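Local structure of adhesion G-protein coupled receptor G6 (Danio rerio, 6V55) at residues Ser18-Tyr21 with Tyr25-Ser28; Ala176-Ser181 with Ala190-Val195. The protein is an adhesion G-protein coupled receptor, linked to myelination, whose calcium-binding extracellular region probably serves cell adhesion and the control of receptor signalling. One frame throughout, in Å; residues are numbered along the deposited sequence.

Interaction 1. Residues Ser18-Tyr21 with Tyr25-Ser28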
loop_
_atom_site.group_PDB
_atom_site.type_symbol
_atom_site.label_atom_id
_atom_site.label_comp_id
_atom_site.label_asym_id
_atom_site.label_seq_id
_atom_site.Cartn_x
_atom_site.Cartn_y
_atom_site.Cartn_z
ATOM N N SER A 18 6.782 1.321 4.763
ATOM C CA SER A 18 6.558 2.479 3.898
ATOM C C SER A 18 7.854 3.294 3.822
ATOM O O SER A 18 8.671 3.217 4.748
ATOM C CB SER A 18 5.435 3.343 4.471
ATOM O OG SER A 18 5.807 3.879 5.736
ATOM N N PRO A 19 8.089 4.031 2.717
ATOM C CA PRO A 19 9.363 4.765 2.562
ATOM C C PRO A 19 9.566 5.810 3.648
ATOM O O PRO A 19 8.603 6.437 4.092
ATOM C CB PRO A 19 9.239 5.408 1.173
ATOM C CG PRO A 19 7.794 5.202 0.747
ATOM C CD PRO A 19 7.362 3.964 1.434
ATOM N N CYS A 20 10.790 5.803 4.199
ATOM C CA CYS A 20 11.294 6.666 5.272
ATOM C C CYS A 20 10.692 6.370 6.652
ATOM O O CYS A 20 10.910 7.168 7.572
ATOM C CB CYS A 20 11.140 8.167 4.955
ATOM S SG CYS A 20 11.539 8.642 3.257
ATOM N N TYR A 21 9.971 5.243 6.827
ATOM C CA TYR A 21 9.496 4.819 8.155
ATOM C C TYR A 21 10.693 4.541 9.063
ATOM O O TYR A 21 11.664 3.922 8.623
ATOM C CB TYR A 21 8.611 3.551 8.040
ATOM C CG TYR A 21 8.097 2.928 9.347
ATOM C CD1 TYR A 21 6.881 3.333 9.910
ATOM C CD2 TYR A 21 8.833 1.942 10.031
ATOM C CE1 TYR A 21 6.425 2.783 11.117
ATOM C CE2 TYR A 21 8.401 1.419 11.229
ATOM C CZ TYR A 21 7.196 1.832 11.761
ATOM O OH TYR A 21 6.781 1.259 12.943
ATOM N N TYR A 25 6.351 9.375 5.427
ATOM C CA TYR A 25 6.515 9.013 4.033
ATOM C C TYR A 25 6.582 10.272 3.170
ATOM O O TYR A 25 6.163 11.348 3.602
ATOM C CB TYR A 25 5.382 8.085 3.588
ATOM C CG TYR A 25 3.956 8.436 3.960
ATOM C CD1 TYR A 25 3.245 9.403 3.261
ATOM C CD2 TYR A 25 3.294 7.726 4.945
ATOM C CE1 TYR A 25 1.926 9.696 3.583
ATOM C CE2 TYR A 25 1.981 8.003 5.276
ATOM C CZ TYR A 25 1.299 8.986 4.581
ATOM O OH TYR A 25 -0.015 9.271 4.893
ATOM N N PRO A 26 7.171 10.196 1.977
ATOM C CA PRO A 26 7.152 11.363 1.099
ATOM C C PRO A 26 5.783 11.485 0.452
ATOM O O PRO A 26 4.995 10.526 0.484
ATOM C CB PRO A 26 8.265 11.052 0.079
ATOM C CG PRO A 26 9.098 9.964 0.732
ATOM C CD PRO A 26 8.101 9.165 1.465
ATOM N N PRO A 27 5.429 12.645 -0.098
ATOM C CA PRO A 27 4.211 12.723 -0.907
ATOM C C PRO A 27 4.359 11.972 -2.226
ATOM O O PRO A 27 5.463 11.583 -2.627
ATOM C CB PRO A 27 4.043 14.223 -1.166
ATOM C CG PRO A 27 5.034 14.920 -0.356
ATOM C CD PRO A 27 6.088 13.957 0.015
ATOM N N SER A 28 3.201 11.764 -2.886
ATOM C CA SER A 28 3.083 11.268 -4.265
ATOM C C SER A 28 3.747 9.912 -4.493
ATOM O O SER A 28 4.322 9.640 -5.548
ATOM C CB SER A 28 3.602 12.299 -5.244
ATOM O OG SER A 28 3.205 13.564 -4.783
#

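Interaction 2. Residues Ala176-Ser181 with Ala190-Val195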
loop_
_atom_site.group_PDB
_atom_site.type_symbol
_atom_site.label_atom_id
_atom_site.label_comp_id
_atom_site.label_asym_id
_atom_site.label_seq_id
_atom_site.Cartn_x
_atom_site.Cartn_y
_atom_site.Cartn_z
ATOM N N ALA A 176 -4.259 -52.985 11.173
ATOM C CA ALA A 176 -4.590 -52.649 9.798
ATOM C C ALA A 176 -6.100 -52.683 9.604
ATOM O O ALA A 176 -6.775 -53.580 10.116
ATOM C CB ALA A 176 -3.925 -53.618 8.817
ATOM N N PHE A 177 -6.624 -51.716 8.856
ATOM C CA PHE A 177 -8.020 -51.740 8.428
ATOM C C PHE A 177 -8.038 -51.973 6.930
ATOM O O PHE A 177 -7.632 -51.106 6.155
ATOM C CB PHE A 177 -8.749 -50.451 8.774
ATOM C CG PHE A 177 -10.216 -50.473 8.448
ATOM C CD1 PHE A 177 -10.994 -51.592 8.747
ATOM C CD2 PHE A 177 -10.823 -49.370 7.865
ATOM C CE1 PHE A 177 -12.351 -51.611 8.466
ATOM C CE2 PHE A 177 -12.186 -49.378 7.580
ATOM C CZ PHE A 177 -12.947 -50.501 7.881
ATOM N N GLU A 178 -8.514 -53.139 6.523
ATOM C CA GLU A 178 -8.457 -53.509 5.122
ATOM C C GLU A 178 -9.689 -54.325 4.791
ATOM O O GLU A 178 -10.176 -55.096 5.621
ATOM C CB GLU A 178 -7.181 -54.295 4.823
ATOM C CG GLU A 178 -6.899 -55.321 5.878
ATOM C CD GLU A 178 -5.728 -56.190 5.536
ATOM O OE1 GLU A 178 -4.795 -55.691 4.873
ATOM O OE2 GLU A 178 -5.738 -57.373 5.937
ATOM N N LYS A 179 -10.201 -54.140 3.578
ATOM C CA LYS A 179 -11.321 -54.932 3.081
ATOM C C LYS A 179 -10.755 -56.157 2.359
ATOM O O LYS A 179 -9.866 -56.031 1.509
ATOM C CB LYS A 179 -12.231 -54.098 2.174
ATOM C CG LYS A 179 -13.424 -53.413 2.885
ATOM C CD LYS A 179 -13.040 -52.342 3.904
ATOM N N THR A 180 -11.254 -57.342 2.729
ATOM C CA THR A 180 -10.536 -58.606 2.557
ATOM C C THR A 180 -11.251 -59.602 1.642
ATOM O O THR A 180 -12.069 -59.207 0.805
ATOM C CB THR A 180 -10.348 -59.264 3.923
ATOM O OG1 THR A 180 -11.641 -59.492 4.496
ATOM C CG2 THR A 180 -9.539 -58.372 4.868
ATOM N N SER A 181 -10.915 -60.897 1.791
ATOM C CA SER A 181 -11.745 -61.972 1.241
ATOM C C SER A 181 -13.154 -61.915 1.812
ATOM O O SER A 181 -14.138 -62.067 1.081
ATOM C CB SER A 181 -11.133 -63.346 1.547
ATOM O OG SER A 181 -9.907 -63.548 0.872
ATOM N N ALA A 190 -2.471 -60.266 15.460
ATOM C CA ALA A 190 -2.468 -61.351 14.496
ATOM C C ALA A 190 -3.864 -61.860 14.204
ATOM O O ALA A 190 -4.004 -62.846 13.474
ATOM C CB ALA A 190 -1.602 -62.522 14.988
ATOM N N SER A 191 -4.896 -61.229 14.750
ATOM C CA SER A 191 -6.265 -61.703 14.628
ATOM C C SER A 191 -7.034 -60.845 13.635
ATOM O O SER A 191 -6.582 -59.783 13.207
ATOM C CB SER A 191 -6.961 -61.686 15.993
ATOM O OG SER A 191 -6.931 -60.376 16.551
ATOM N N TYR A 192 -8.228 -61.315 13.284
ATOM C CA TYR A 192 -9.095 -60.637 12.329
ATOM C C TYR A 192 -10.445 -60.378 12.977
ATOM O O TYR A 192 -11.147 -61.320 13.368
ATOM C CB TYR A 192 -9.275 -61.472 11.072
ATOM C CG TYR A 192 -8.099 -61.494 10.149
ATOM C CD1 TYR A 192 -8.046 -60.662 9.023
ATOM C CD2 TYR A 192 -7.037 -62.366 10.396
ATOM C CE1 TYR A 192 -6.939 -60.698 8.167
ATOM C CE2 TYR A 192 -5.947 -62.413 9.571
ATOM C CZ TYR A 192 -5.896 -61.585 8.463
ATOM O OH TYR A 192 -4.783 -61.695 7.675
ATOM N N CYS A 193 -10.802 -59.107 13.085
ATOM C CA CYS A 193 -12.075 -58.679 13.653
ATOM C C CYS A 193 -12.894 -58.086 12.515
ATOM O O CYS A 193 -12.631 -56.958 12.081
ATOM C CB CYS A 193 -11.847 -57.675 14.781
ATOM S SG CYS A 193 -10.722 -58.289 16.083
ATOM N N SER A 194 -13.868 -58.850 12.016
ATOM C CA SER A 194 -14.667 -58.401 10.883
ATOM C C SER A 194 -15.685 -57.364 11.337
ATOM O O SER A 194 -16.373 -57.547 12.348
ATOM C CB SER A 194 -15.373 -59.574 10.212
ATOM O OG SER A 194 -16.620 -59.147 9.683
ATOM N N VAL A 195 -15.759 -56.260 10.605
ATOM C CA VAL A 195 -16.757 -55.238 10.894
ATOM C C VAL A 195 -17.796 -55.226 9.778
ATOM O O VAL A 195 -18.459 -54.201 9.560
ATOM C CB VAL A 195 -16.106 -53.853 11.046
ATOM C CG1 VAL A 195 -15.369 -53.779 12.362
ATOM C CG2 VAL A 195 -15.187 -53.552 9.877
#

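Interaction 1. Residues Ser18-Tyr21 with Tyr25-Ser28
P19 lays CB and CG of its ring against CD of P26, with P19 CB 3.9 Å from P26 CD. The two rings lie aslant to each other. C20 meets the same proline: its SG lies against P26 CG and CD, 3.8 Å from P26 CG. This sulfur stands beside its own backbone N and anti to the carbonyl carbon (chi1 -42°), which carries it toward the proline. Residues S18 to Y21 form a type II beta turn, closed by the hydrogen bond from Y21 N to S18 O, 3.2 Å. The turn presents P19 and C20 together at its corner. The P19 carbonyl also takes part: its O receives a CA-H...O contact from Y25, with P19 O to Y25 CA 3.3 Å and 148° at the hydrogen.

The Y25 ring leads away from the turn, into the interior of the CUB domain. There it packs edge-to-face with F95, and its OH hydrogen-bonds D61, a ligand of the bound calcium. Y25 is therefore a second-shell residue of that site. S18 OG hydrogen-bonds F106 N, and the backbones of the two residues are also paired.

No conventional hydrogen bond joins the two segments. Their contact rests on proline and sulfur packing and one CH...O interaction, so it depends on shape more than on polar pairing.

Interaction 2. Residues Ala176-Ser181 with Ala190-Val195
The F177 ring has V195 at its edge, near the ring plane, with F177 CE1 3.7 Å from V195 CG2. The Y192 ring is met obliquely by the carboxylate of E178, and it packs edge-to-face with F187. Both contacts belong to the beta-sandwich of the pentraxin-family domain, a concanavalin-like fold. Strands 173-180 and 191-194 lie in one antiparallel sheet, on either side of strand 185-188. Each pairs with that middle strand, so the two run in the same general sense, with no hydrogen bond between the segments. The nearest CA atoms, those of F177 and C193, are 9.6 Å apart. Strand 185-188 lies between them, and the two segments touch only through side chains.

F177 and V195 meet on the inner side of the sheet. F177 has its CG anti to the backbone N (chi1 -176°), which swings the ring so that CE1 reaches V195 CG2. The ring also touches L186, I163 and F164. V195 reaches across to I222 and V224 of strand 221-226 in the facing sheet. The pair is thus part of the hydrophobic core.

E178 and Y192 meet on the other side of the sheet. The E178 chain is extended beyond CG, and this brings OE2 to 4.2 Å from Y192 CE1. Carboxylate and ring planes are 30° apart. This is packing, not a hydrogen bond. E178 is buried, and its OE2 is hydrogen-bonded to S256 OG. S256 also touches Y192. Loop residue S256 thus fixes one end of the carboxylate beside the ring.

C193 lies between Y192 and V195 in sequence and points inward against I222. Its SG is bonded to SG of C235, a disulfide that ties this edge strand to the chain just after strand 229-234.

How the interactions relate
From the N terminus, interaction 1 comes first. It lies wholly within the loop between strands 13-17 and 30-36 of the CUB domain. Only three residues separate its two segments, so it closes a very short loop. The chain then passes on through the CUB domain into the pentraxin-family domain. There interaction 2 spans eight residues, including strand 185-188, and joins strand 173-180 to strand 191-194 and the residue that follows it. The two contacts are in series: they neither nest nor cross. The centres of interactions 1 and 2 are about 68 Å apart. The nearest atoms of interactions 1 and 2 are about 54 Å apart, so they do not touch. One shapes a loop near the CUB calcium site; the other packs one sheet of a sandwich.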